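Local coordinates for enoyl-CoA hydratase/isomerase family protein (Pseudomonas syringae pv. tomato, PDB 3OT6), which probably acts on acyl-CoA thioesters, as members of the enoyl-CoA hydratase/isomerase family do, though its own substrate and reaction are not established, at residues M4-V8 / D32-F37; L91-P96 / H205-L210; A110-L114 / A174-D178; M139-G143 / A223-D227. One frame throughout, in Å; residues are numbered along the deposited sequence.

Interaction 3 is the buried contact of the four, with its centre about 7 Å from the centre of the chain; the centres of the other three lie about 14 to 16 Å out, and each combines buried with exposed residues. Interactions 2 and 4 both use helix 202-230, and both depend on a charged side chain meeting backbone groups: a lysine facing carbonyls in the first, an aspartate facing amides in the second. Interactions 1 and 3 are held by apolar packing. Interaction 3 also touches both contacts of the long helix, through Leu91 CD2 and Leu114 O (3.9 Å) and through Phe111 CZ and Met139 SE (3.8 Å). Interaction 1 stands apart from the rest.

Interaction 1: residues M4-V8 / D32-F37; sequences MSDLV and DVIIAF
Asp32 O is met from two quarters: Ala36 N gives it the helical backbone hydrogen bond at 2.8 Å, and the selenium of Met4, a selenomethionine, rests against it, with SE 3.7 Å from O. The Met4 chain reaches it by bending at both chi2 (-62°) and chi3 (91°), which carries CE across the aspartate at about a right angle, 3.9 Å from Asp32 CB. Leu7 brings one methyl there, CD1 lying 3.5 Å from Asp32 CB and continuing onto Val33 CG2.

One turn on, the small Ala36 CB is ringed by Met4 O, Leu7 CB and Val8 CG2, the last at 3.7 Å. Val8 leaves the short helix 4-7 and starts edge strand 8-13. Its CG1 stands opposite the backbone N (chi1 172°), which turns the other branch, CG2, to the partner helix. That methyl sits over one face of the Phe37 ring, displaced toward the rim, with CG2 3.9 Å from the ring centroid: a CH-pi contact. Leu19 and Leu21 of strand 16-21 also touch Val8. The contact packs turn 4-7 and the start of strand 8-13 against helix 31-46, in the first beta-beta-alpha unit of a crotonase-like fold.

Val8 O bonds a bound methylpentanediol, probably from the crystallisation liquor. Between 4-8 and 32-37 there is no hydrogen bond; the joint is made by methyl, methylene and selenium surfaces. The fit therefore probably depends on shape and apolar burial, with the buried Val8, Ala36 and Phe37 giving way to exposed Met4 and Asp32.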
loop_
_atom_site.group_PDB
_atom_site.type_symbol
_atom_site.label_atom_id
_atom_site.label_comp_id
_atom_site.label_asym_id
_atom_site.label_seq_id
_atom_site.Cartn_x
_atom_site.Cartn_y
_atom_site.Cartn_z
HETATM N N MSE A 4 6.618 12.501 -13.930
HETATM C CA MSE A 4 6.647 11.583 -12.847
HETATM C C MSE A 4 6.284 12.303 -11.582
HETATM O O MSE A 4 5.608 11.709 -10.723
HETATM C CB MSE A 4 8.034 10.969 -12.704
HETATM C CG MSE A 4 8.370 9.998 -13.858
HETATM SE SE MSE A 4 7.157 8.423 -13.980
HETATM C CE MSE A 4 5.822 9.146 -15.178
ATOM N N SER A 5 6.704 13.571 -11.455
ATOM C CA SER A 5 6.389 14.331 -10.243
ATOM C C SER A 5 4.925 14.714 -10.154
ATOM O O SER A 5 4.492 15.087 -9.106
ATOM C CB SER A 5 7.291 15.538 -10.033
ATOM O OG SER A 5 7.201 16.410 -11.120
ATOM N N ASP A 6 4.134 14.584 -11.204
ATOM C CA ASP A 6 2.692 14.734 -10.999
ATOM C C ASP A 6 2.041 13.415 -10.600
ATOM O O ASP A 6 1.161 13.439 -9.751
ATOM C CB ASP A 6 1.969 15.392 -12.197
ATOM C CG ASP A 6 2.664 16.714 -12.669
ATOM O OD1 ASP A 6 2.970 17.584 -11.796
ATOM O OD2 ASP A 6 2.920 16.855 -13.901
ATOM N N LEU A 7 2.475 12.294 -11.199
ATOM C CA LEU A 7 2.044 10.923 -10.831
ATOM C C LEU A 7 2.122 10.585 -9.309
ATOM O O LEU A 7 1.104 10.192 -8.683
ATOM C CB LEU A 7 2.856 9.864 -11.597
ATOM C CG LEU A 7 2.381 9.425 -12.982
ATOM C CD1 LEU A 7 3.010 8.086 -13.338
ATOM C CD2 LEU A 7 0.848 9.367 -13.131
ATOM N N VAL A 8 3.327 10.686 -8.744
ATOM C CA VAL A 8 3.465 10.658 -7.326
ATOM C C VAL A 8 4.196 11.967 -6.977
ATOM O O VAL A 8 5.414 12.064 -7.203
ATOM C CB VAL A 8 4.264 9.364 -6.863
ATOM C CG1 VAL A 8 4.584 9.413 -5.416
ATOM C CG2 VAL A 8 3.520 8.024 -7.257
ATOM N N ASP A 32 4.673 3.200 -14.716
ATOM C CA ASP A 32 5.158 4.554 -14.426
ATOM C C ASP A 32 4.896 4.925 -12.973
ATOM O O ASP A 32 5.767 5.470 -12.312
ATOM C CB ASP A 32 4.416 5.560 -15.312
ATOM C CG ASP A 32 4.855 5.510 -16.792
ATOM O OD1 ASP A 32 5.806 4.783 -17.168
ATOM O OD2 ASP A 32 4.185 6.226 -17.597
ATOM N N VAL A 33 3.706 4.592 -12.459
ATOM C CA VAL A 33 3.401 4.843 -11.053
ATOM C C VAL A 33 4.426 4.220 -10.138
ATOM O O VAL A 33 4.872 4.871 -9.222
ATOM C CB VAL A 33 1.978 4.460 -10.675
ATOM C CG1 VAL A 33 1.798 4.463 -9.188
ATOM C CG2 VAL A 33 0.989 5.463 -11.304
ATOM N N ILE A 34 4.876 3.014 -10.429
ATOM C CA ILE A 34 5.809 2.334 -9.542
ATOM C C ILE A 34 7.202 2.974 -9.589
ATOM O O ILE A 34 7.877 3.092 -8.568
ATOM C CB ILE A 34 5.858 0.821 -9.854
ATOM C CG1 ILE A 34 4.473 0.215 -9.559
ATOM C CG2 ILE A 34 6.967 0.134 -9.058
ATOM C CD1 ILE A 34 4.293 -1.142 -10.114
ATOM N N ILE A 35 7.618 3.362 -10.798
ATOM C CA ILE A 35 8.839 4.078 -11.002
ATOM C C ILE A 35 8.776 5.430 -10.239
ATOM O O ILE A 35 9.707 5.805 -9.505
ATOM C CB ILE A 35 9.083 4.311 -12.469
ATOM C CG1 ILE A 35 9.429 2.972 -13.158
ATOM C CG2 ILE A 35 10.267 5.252 -12.605
ATOM C CD1 ILE A 35 9.486 3.051 -14.647
ATOM N N ALA A 36 7.671 6.138 -10.381
ATOM C CA ALA A 36 7.498 7.379 -9.645
ATOM C C ALA A 36 7.658 7.087 -8.186
ATOM O O ALA A 36 8.392 7.815 -7.533
ATOM C CB ALA A 36 6.134 8.023 -9.933
ATOM N N PHE A 37 6.997 6.029 -7.667
ATOM C CA PHE A 37 7.014 5.675 -6.224
ATOM C C PHE A 37 8.420 5.367 -5.750
ATOM O O PHE A 37 8.828 5.843 -4.718
ATOM C CB PHE A 37 6.110 4.447 -5.914
ATOM C CG PHE A 37 4.824 4.796 -5.282
ATOM C CD1 PHE A 37 3.620 4.511 -5.935
ATOM C CD2 PHE A 37 4.796 5.420 -4.026
ATOM C CE1 PHE A 37 2.401 4.877 -5.366
ATOM C CE2 PHE A 37 3.616 5.794 -3.447
ATOM C CZ PHE A 37 2.387 5.535 -4.121
#

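Interaction 2: residues L91-P96 / H205-L210; sequences LSHPFP and HKKTKL
Lys209 NZ, reaching from helix 202-230 into the loop 91-96, carries the polar part of this contact. Its firm bond is to His93 O at 2.8 Å, with a C=O...N angle of 151° and the nitrogen tilted only 15° from the carbonyl plane. Phe95 O, at 3.2 Å from NZ, is a weak second acceptor, and NZ also bonds weakly to His205 NE2 one helical turn back. Asp117 OD2 adds a salt bridge. The ammonium group is thus buried but surrounded by acceptors, and its charge probably disfavours protonation of His205 NE2. The lysine runs extended through chi1 and chi2, then bends at chi3 (-51°), and this turn brings NZ to the carbonyls while CD passes 3.4 Å from Leu91 O.

Ring packing comes next. Pro96 CG lies over one face of the His205 imidazole, 3.7 Å from the ring centroid and offset toward NE2, in a CH-pi contact. Pro94 O approaches the same ring at its edge, in plane, 3.8 Å from CD2.

The aliphatic contacts lie further out. Leu210 CD2 presses on Ser92 CB at 3.4 Å, while Ser92 OG turns to Arg88 O of the preceding helix. Lys206 lays its methylenes along Pro94, with CD 3.8 Å from Pro94 CB, before turning off from the loop.

The loop joins helix 73-91 to strand 97-100 of the six-stranded sheet. Helix 202-230 packs on one side of this connection, while His93 and Pro94 rest on helix 31-46 through Glu45 and Pro96 pairs with Val51 of the neighbouring strand.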
loop_
_atom_site.group_PDB
_atom_site.type_symbol
_atom_site.label_atom_id
_atom_site.label_comp_id
_atom_site.label_asym_id
_atom_site.label_seq_id
_atom_site.Cartn_x
_atom_site.Cartn_y
_atom_site.Cartn_z
ATOM N N LEU A 91 7.787 -2.225 3.145
ATOM C CA LEU A 91 7.805 -2.919 4.441
ATOM C C LEU A 91 9.222 -2.965 4.988
ATOM O O LEU A 91 9.446 -3.272 6.168
ATOM C CB LEU A 91 7.263 -4.324 4.295
ATOM C CG LEU A 91 5.742 -4.392 4.093
ATOM C CD1 LEU A 91 5.400 -5.740 3.463
ATOM C CD2 LEU A 91 5.124 -4.278 5.447
ATOM N N SER A 92 10.197 -2.656 4.141
ATOM C CA SER A 92 11.567 -2.645 4.669
ATOM C C SER A 92 12.126 -1.206 4.692
ATOM O O SER A 92 13.284 -1.012 4.983
ATOM C CB SER A 92 12.483 -3.641 3.988
ATOM O OG SER A 92 12.438 -3.454 2.638
ATOM N N HIS A 93 11.243 -0.215 4.545
ATOM C CA HIS A 93 11.681 1.134 4.493
ATOM C C HIS A 93 12.328 1.586 5.819
ATOM O O HIS A 93 11.779 1.364 6.890
ATOM C CB HIS A 93 10.491 2.026 4.129
ATOM C CG HIS A 93 10.877 3.415 3.727
ATOM N ND1 HIS A 93 11.605 3.673 2.577
ATOM C CD2 HIS A 93 10.675 4.615 4.338
ATOM C CE1 HIS A 93 11.793 4.977 2.469
ATOM N NE2 HIS A 93 11.253 5.572 3.530
ATOM N N PRO A 94 13.428 2.328 5.748
ATOM C CA PRO A 94 14.138 2.652 6.994
ATOM C C PRO A 94 13.450 3.640 7.945
ATOM O O PRO A 94 13.835 3.730 9.116
ATOM C CB PRO A 94 15.512 3.121 6.524
ATOM C CG PRO A 94 15.355 3.538 5.102
ATOM C CD PRO A 94 14.157 2.731 4.542
ATOM N N PHE A 95 12.396 4.306 7.485
ATOM C CA PHE A 95 11.619 5.230 8.322
ATOM C C PHE A 95 10.126 4.822 8.220
ATOM O O PHE A 95 9.743 4.090 7.286
ATOM C CB PHE A 95 11.841 6.716 7.888
ATOM C CG PHE A 95 13.259 7.083 7.839
ATOM C CD1 PHE A 95 13.885 7.594 8.969
ATOM C CD2 PHE A 95 14.015 6.838 6.694
ATOM C CE1 PHE A 95 15.234 7.874 8.956
ATOM C CE2 PHE A 95 15.369 7.099 6.673
ATOM C CZ PHE A 95 15.985 7.599 7.820
ATOM N N PRO A 96 9.297 5.289 9.170
ATOM C CA PRO A 96 7.926 4.873 9.232
ATOM C C PRO A 96 7.148 5.287 7.976
ATOM O O PRO A 96 7.325 6.404 7.491
ATOM C CB PRO A 96 7.408 5.612 10.488
ATOM C CG PRO A 96 8.667 5.710 11.400
ATOM C CD PRO A 96 9.670 6.114 10.346
ATOM N N HIS A 205 14.133 1.695 15.147
ATOM C CA HIS A 205 12.982 1.409 14.312
ATOM C C HIS A 205 13.387 0.577 13.086
ATOM O O HIS A 205 12.763 -0.472 12.833
ATOM C CB HIS A 205 12.357 2.707 13.895
ATOM C CG HIS A 205 11.219 2.561 12.954
ATOM N ND1 HIS A 205 9.936 2.245 13.378
ATOM C CD2 HIS A 205 11.144 2.757 11.614
ATOM C CE1 HIS A 205 9.127 2.242 12.331
ATOM N NE2 HIS A 205 9.829 2.553 11.253
ATOM N N LYS A 206 14.431 1.006 12.363
ATOM C CA LYS A 206 14.879 0.349 11.176
ATOM C C LYS A 206 15.292 -1.084 11.508
ATOM O O LYS A 206 14.805 -2.010 10.881
ATOM C CB LYS A 206 16.058 1.131 10.562
ATOM C CG LYS A 206 16.713 0.438 9.374
ATOM C CD LYS A 206 17.932 1.200 8.770
ATOM C CE LYS A 206 18.930 1.555 9.895
ATOM N NZ LYS A 206 20.244 2.137 9.456
ATOM N N LYS A 207 16.195 -1.269 12.479
ATOM C CA LYS A 207 16.701 -2.575 12.815
ATOM C C LYS A 207 15.549 -3.476 13.288
ATOM O O LYS A 207 15.475 -4.634 12.847
ATOM C CB LYS A 207 17.753 -2.492 13.945
ATOM C CG LYS A 207 19.051 -1.639 13.728
ATOM C CD LYS A 207 19.811 -2.048 12.473
ATOM C CE LYS A 207 20.839 -0.953 12.028
ATOM N NZ LYS A 207 21.525 -1.311 10.710
ATOM N N THR A 208 14.659 -2.977 14.178
ATOM C CA THR A 208 13.540 -3.792 14.662
ATOM C C THR A 208 12.591 -4.194 13.483
ATOM O O THR A 208 12.150 -5.343 13.385
ATOM C CB THR A 208 12.778 -3.093 15.801
ATOM O OG1 THR A 208 13.690 -2.831 16.876
ATOM C CG2 THR A 208 11.555 -3.938 16.375
ATOM N N LYS A 209 12.330 -3.270 12.571
ATOM C CA LYS A 209 11.504 -3.562 11.417
ATOM C C LYS A 209 12.092 -4.692 10.558
ATOM O O LYS A 209 11.394 -5.695 10.225
ATOM C CB LYS A 209 11.324 -2.282 10.612
ATOM C CG LYS A 209 10.582 -2.428 9.349
ATOM C CD LYS A 209 10.472 -1.118 8.524
ATOM C CE LYS A 209 9.963 0.048 9.348
ATOM N NZ LYS A 209 9.489 1.069 8.446
ATOM N N LEU A 210 13.366 -4.572 10.173
ATOM C CA LEU A 210 13.973 -5.699 9.456
ATOM C C LEU A 210 14.009 -7.028 10.275
ATOM O O LEU A 210 13.948 -8.111 9.690
ATOM C CB LEU A 210 15.361 -5.352 8.887
ATOM C CG LEU A 210 15.299 -4.134 7.946
ATOM C CD1 LEU A 210 16.705 -3.840 7.378
ATOM C CD2 LEU A 210 14.280 -4.325 6.813
#

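Interaction 3: residues A110-L114 / A174-D178; sequences AFLLL and AGFLD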
loop_
_atom_site.group_PDB
_atom_site.type_symbol
_atom_site.label_atom_id
_atom_site.label_comp_id
_atom_site.label_asym_id
_atom_site.label_seq_id
_atom_site.Cartn_x
_atom_site.Cartn_y
_atom_site.Cartn_z
ATOM N N ALA A 110 -5.492 -1.763 -2.063
ATOM C CA ALA A 110 -5.594 -2.184 -0.674
ATOM C C ALA A 110 -4.284 -2.887 -0.201
ATOM O O ALA A 110 -3.998 -2.897 1.011
ATOM C CB ALA A 110 -6.841 -3.063 -0.419
ATOM N N PHE A 111 -3.513 -3.478 -1.121
ATOM C CA PHE A 111 -2.198 -3.947 -0.751
ATOM C C PHE A 111 -1.256 -2.865 -0.257
ATOM O O PHE A 111 -0.349 -3.132 0.532
ATOM C CB PHE A 111 -1.569 -4.789 -1.825
ATOM C CG PHE A 111 -2.189 -6.160 -1.905
ATOM C CD1 PHE A 111 -2.198 -7.004 -0.777
ATOM C CD2 PHE A 111 -2.791 -6.606 -3.066
ATOM C CE1 PHE A 111 -2.793 -8.311 -0.842
ATOM C CE2 PHE A 111 -3.380 -7.854 -3.136
ATOM C CZ PHE A 111 -3.402 -8.716 -2.032
ATOM N N LEU A 112 -1.463 -1.634 -0.684
ATOM C CA LEU A 112 -0.591 -0.583 -0.207
ATOM C C LEU A 112 -0.785 -0.412 1.292
ATOM O O LEU A 112 0.208 -0.134 1.979
ATOM C CB LEU A 112 -0.833 0.756 -0.900
ATOM C CG LEU A 112 -0.613 0.825 -2.394
ATOM C CD1 LEU A 112 -0.924 2.299 -2.838
ATOM C CD2 LEU A 112 0.787 0.451 -2.683
ATOM N N LEU A 113 -2.028 -0.541 1.791
ATOM C CA LEU A 113 -2.311 -0.447 3.249
ATOM C C LEU A 113 -1.695 -1.595 4.095
ATOM O O LEU A 113 -1.473 -1.453 5.325
ATOM C CB LEU A 113 -3.818 -0.357 3.532
ATOM C CG LEU A 113 -4.656 0.730 2.817
ATOM C CD1 LEU A 113 -6.113 0.256 2.715
ATOM C CD2 LEU A 113 -4.510 2.052 3.584
ATOM N N LEU A 114 -1.474 -2.731 3.444
ATOM C CA LEU A 114 -0.877 -3.881 4.046
ATOM C C LEU A 114 0.667 -3.812 3.977
ATOM O O LEU A 114 1.350 -4.741 4.418
ATOM C CB LEU A 114 -1.423 -5.152 3.365
ATOM C CG LEU A 114 -2.958 -5.331 3.483
ATOM C CD1 LEU A 114 -3.432 -6.741 3.105
ATOM C CD2 LEU A 114 -3.499 -4.982 4.875
ATOM N N ALA A 174 -11.003 -5.413 10.025
ATOM C CA ALA A 174 -10.298 -6.544 9.337
ATOM C C ALA A 174 -8.751 -6.405 9.303
ATOM O O ALA A 174 -8.049 -7.401 9.079
ATOM C CB ALA A 174 -10.844 -6.818 7.907
ATOM N N GLY A 175 -8.232 -5.196 9.487
ATOM C CA GLY A 175 -6.789 -4.995 9.513
ATOM C C GLY A 175 -6.198 -4.187 8.375
ATOM O O GLY A 175 -4.973 -3.996 8.316
ATOM N N PHE A 176 -7.056 -3.707 7.455
ATOM C CA PHE A 176 -6.614 -2.784 6.415
ATOM C C PHE A 176 -6.242 -1.425 7.002
ATOM O O PHE A 176 -5.345 -0.745 6.436
ATOM C CB PHE A 176 -7.661 -2.617 5.321
ATOM C CG PHE A 176 -7.854 -3.852 4.494
ATOM C CD1 PHE A 176 -6.981 -4.130 3.433
ATOM C CD2 PHE A 176 -8.915 -4.730 4.752
ATOM C CE1 PHE A 176 -7.124 -5.320 2.687
ATOM C CE2 PHE A 176 -9.069 -5.914 3.990
ATOM C CZ PHE A 176 -8.175 -6.203 2.969
ATOM N N LEU A 177 -6.896 -1.038 8.113
ATOM C CA LEU A 177 -6.773 0.323 8.671
ATOM C C LEU A 177 -6.494 0.212 10.148
ATOM O O LEU A 177 -6.936 -0.720 10.763
ATOM C CB LEU A 177 -8.091 1.109 8.457
ATOM C CG LEU A 177 -8.519 1.492 7.023
ATOM C CD1 LEU A 177 -9.789 2.343 7.019
ATOM C CD2 LEU A 177 -7.367 2.171 6.151
ATOM N N ASP A 178 -5.793 1.169 10.733
ATOM C CA ASP A 178 -5.642 1.253 12.213
ATOM C C ASP A 178 -6.560 2.345 12.792
ATOM O O ASP A 178 -6.822 2.372 14.004
ATOM C CB ASP A 178 -4.158 1.517 12.582
ATOM C CG ASP A 178 -3.210 0.518 11.894
ATOM O OD1 ASP A 178 -3.442 -0.694 12.128
ATOM O OD2 ASP A 178 -2.294 0.926 11.093
#
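Phe176 meets Ala110, Leu113 and Leu114 just beyond the Schellman motif in which Gly175, at positive phi (113°), ends helix 168-174 of this crotonase-like fold. The tight part is the buried one. Leu113 CB abuts Phe176 O at 3.3 Å, and the leucine's branched end spreads over the same carbonyl and on to the next residue, where Leu113 CD2 and Leu177 CD2 touch at 3.8 Å.

The Phe176 ring is held along one side, its CD1 and CE1 carbons, by two residues a helical turn apart: Ala110 CB stands 3.8 Å from CE1, and Leu114 CD2 lies 3.9 Å from CD1. Both approach obliquely. Phe176 CG is set opposite its own carbonyl carbon (chi1 -68°), which swings the ring toward the helix while the carbonyl stays against Leu113. Ile128 and Leu151 also touch the phenylalanine.

The looser side lies at Gly175 and Asp178, both partly exposed. Gly175 is grazed by Leu114, and Asp178 makes no contact with 110-114, its carboxylate being engaged by Arg119. In relatives the start of the helix equivalent to 108-113 contributes to the oxyanion hole; the contact joins the C-terminal end of this helix to the connection between helix 168-174 and strand 179-181. The two segments share one polar partner: Arg119 NH1 donates to both Leu113 O and Gly175 O.

Interaction 4: residues M139-G143 / A223-D227; sequences MHHAG and AIEQD
Asp227 of helix 202-230 lays its carboxylate against the start of helix 141-150, where His140 holds the N-cap position and the first helical amides point outward. Its CG, anti to the carbonyl carbon and beside the backbone N, carries the carboxylate to both amides. Both oxygens are used, each through its syn lone pair. Ala142 N donates to Asp227 OD2 at 2.9 Å in a nearly straight bond (177°), and His141 N donates to OD1 at 2.8 Å with a more bent one (141°). This two-point grip fixes the rotation of the carboxylate, and the helix N-terminus probably stabilises its negative charge.

The two histidines adopt different conformations. His140 CG sits between its backbone N and carbonyl carbon (chi1 57°), which folds the imidazole back over the first turn, one face covering Gly143 N; its CB remains 3.3 Å from Asp227 OD2. A bound methylpentanediol, probably from the crystallisation liquor, lies close to the His140 side chain. The His141 ring lies instead along the exposed side, nearly parallel to the carboxylate plane and beside Gln226, whose CB is 4.1 Å from His141 CD2.

Ala223, one turn before Asp227, fills the inner flank, and Ile224 and Ala142 reach Ser84 of helix 73-91, placing the joint among three helices. The methyl of Ala223 touches His141 CB at 3.7 Å and lies 3.6 Å from Ala142 N, the amide bonded to Asp227 OD2.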
loop_
_atom_site.group_PDB
_atom_site.type_symbol
_atom_site.label_atom_id
_atom_site.label_comp_id
_atom_site.label_asym_id
_atom_site.label_seq_id
_atom_site.Cartn_x
_atom_site.Cartn_y
_atom_site.Cartn_z
HETATM N N MSE A 139 -5.525 -15.119 -6.831
HETATM C CA MSE A 139 -4.618 -14.271 -6.104
HETATM C C MSE A 139 -3.190 -14.848 -6.222
HETATM O O MSE A 139 -2.991 -16.086 -6.160
HETATM C CB MSE A 139 -5.049 -14.130 -4.648
HETATM C CG MSE A 139 -4.220 -13.078 -3.797
HETATM SE SE MSE A 139 -4.761 -11.352 -4.401
HETATM C CE MSE A 139 -6.433 -11.173 -3.361
ATOM N N HIS A 140 -2.235 -13.929 -6.415
ATOM C CA HIS A 140 -0.832 -14.251 -6.445
ATOM C C HIS A 140 -0.274 -14.489 -5.040
ATOM O O HIS A 140 -0.824 -14.011 -4.047
ATOM C CB HIS A 140 -0.059 -13.143 -7.189
ATOM C CG HIS A 140 -0.233 -11.753 -6.629
ATOM N ND1 HIS A 140 -1.453 -11.230 -6.256
ATOM C CD2 HIS A 140 0.664 -10.755 -6.439
ATOM C CE1 HIS A 140 -1.303 -9.977 -5.863
ATOM N NE2 HIS A 140 -0.022 -9.669 -5.952
ATOM N N HIS A 141 0.811 -15.246 -4.946
ATOM C CA HIS A 141 1.452 -15.478 -3.666
ATOM C C HIS A 141 1.779 -14.197 -2.881
ATOM O O HIS A 141 1.452 -14.096 -1.702
ATOM C CB HIS A 141 2.667 -16.380 -3.809
ATOM C CG HIS A 141 2.331 -17.806 -4.064
ATOM N ND1 HIS A 141 1.707 -18.604 -3.124
ATOM C CD2 HIS A 141 2.512 -18.586 -5.158
ATOM C CE1 HIS A 141 1.552 -19.824 -3.618
ATOM N NE2 HIS A 141 2.034 -19.838 -4.846
ATOM N N ALA A 142 2.386 -13.214 -3.516
ATOM C CA ALA A 142 2.713 -11.984 -2.830
ATOM C C ALA A 142 1.497 -11.385 -2.117
ATOM O O ALA A 142 1.595 -11.001 -0.948
ATOM C CB ALA A 142 3.326 -10.978 -3.797
ATOM N N GLY A 143 0.347 -11.305 -2.798
ATOM C CA GLY A 143 -0.815 -10.679 -2.214
ATOM C C GLY A 143 -1.354 -11.547 -1.083
ATOM O O GLY A 143 -1.781 -11.057 -0.009
ATOM N N ALA A 223 7.968 -15.451 -3.079
ATOM C CA ALA A 223 6.663 -15.249 -3.723
ATOM C C ALA A 223 6.802 -14.504 -5.018
ATOM O O ALA A 223 6.186 -14.866 -6.005
ATOM C CB ALA A 223 5.708 -14.481 -2.796
ATOM N N ILE A 224 7.589 -13.426 -5.010
ATOM C CA ILE A 224 7.731 -12.565 -6.210
ATOM C C ILE A 224 8.223 -13.472 -7.367
ATOM O O ILE A 224 7.726 -13.375 -8.484
ATOM C CB ILE A 224 8.648 -11.340 -5.951
ATOM C CG1 ILE A 224 7.920 -10.284 -5.113
ATOM C CG2 ILE A 224 9.256 -10.760 -7.244
ATOM C CD1 ILE A 224 8.909 -9.175 -4.574
ATOM N N GLU A 225 9.136 -14.387 -7.045
ATOM C CA GLU A 225 9.713 -15.304 -8.024
ATOM C C GLU A 225 8.752 -16.391 -8.458
ATOM O O GLU A 225 8.603 -16.614 -9.628
ATOM C CB GLU A 225 11.020 -15.921 -7.507
ATOM C CG GLU A 225 12.132 -15.698 -8.541
ATOM C CD GLU A 225 12.410 -14.181 -8.784
ATOM O OE1 GLU A 225 12.123 -13.676 -9.927
ATOM O OE2 GLU A 225 12.876 -13.502 -7.812
ATOM N N GLN A 226 8.093 -17.043 -7.505
ATOM C CA GLN A 226 7.008 -17.941 -7.809
ATOM C C GLN A 226 5.904 -17.323 -8.669
ATOM O O GLN A 226 5.334 -18.017 -9.471
ATOM C CB GLN A 226 6.411 -18.506 -6.526
ATOM C CG GLN A 226 7.101 -19.757 -6.098
ATOM C CD GLN A 226 6.820 -20.933 -7.101
ATOM O OE1 GLN A 226 5.653 -21.415 -7.264
ATOM N NE2 GLN A 226 7.887 -21.373 -7.787
ATOM N N ASP A 227 5.598 -16.047 -8.474
ATOM C CA ASP A 227 4.516 -15.395 -9.156
ATOM C C ASP A 227 4.915 -15.107 -10.593
ATOM O O ASP A 227 4.096 -15.244 -11.497
ATOM C CB ASP A 227 4.091 -14.093 -8.440
ATOM C CG ASP A 227 3.222 -14.341 -7.190
ATOM O OD1 ASP A 227 2.607 -15.422 -7.087
ATOM O OD2 ASP A 227 3.136 -13.453 -6.307
#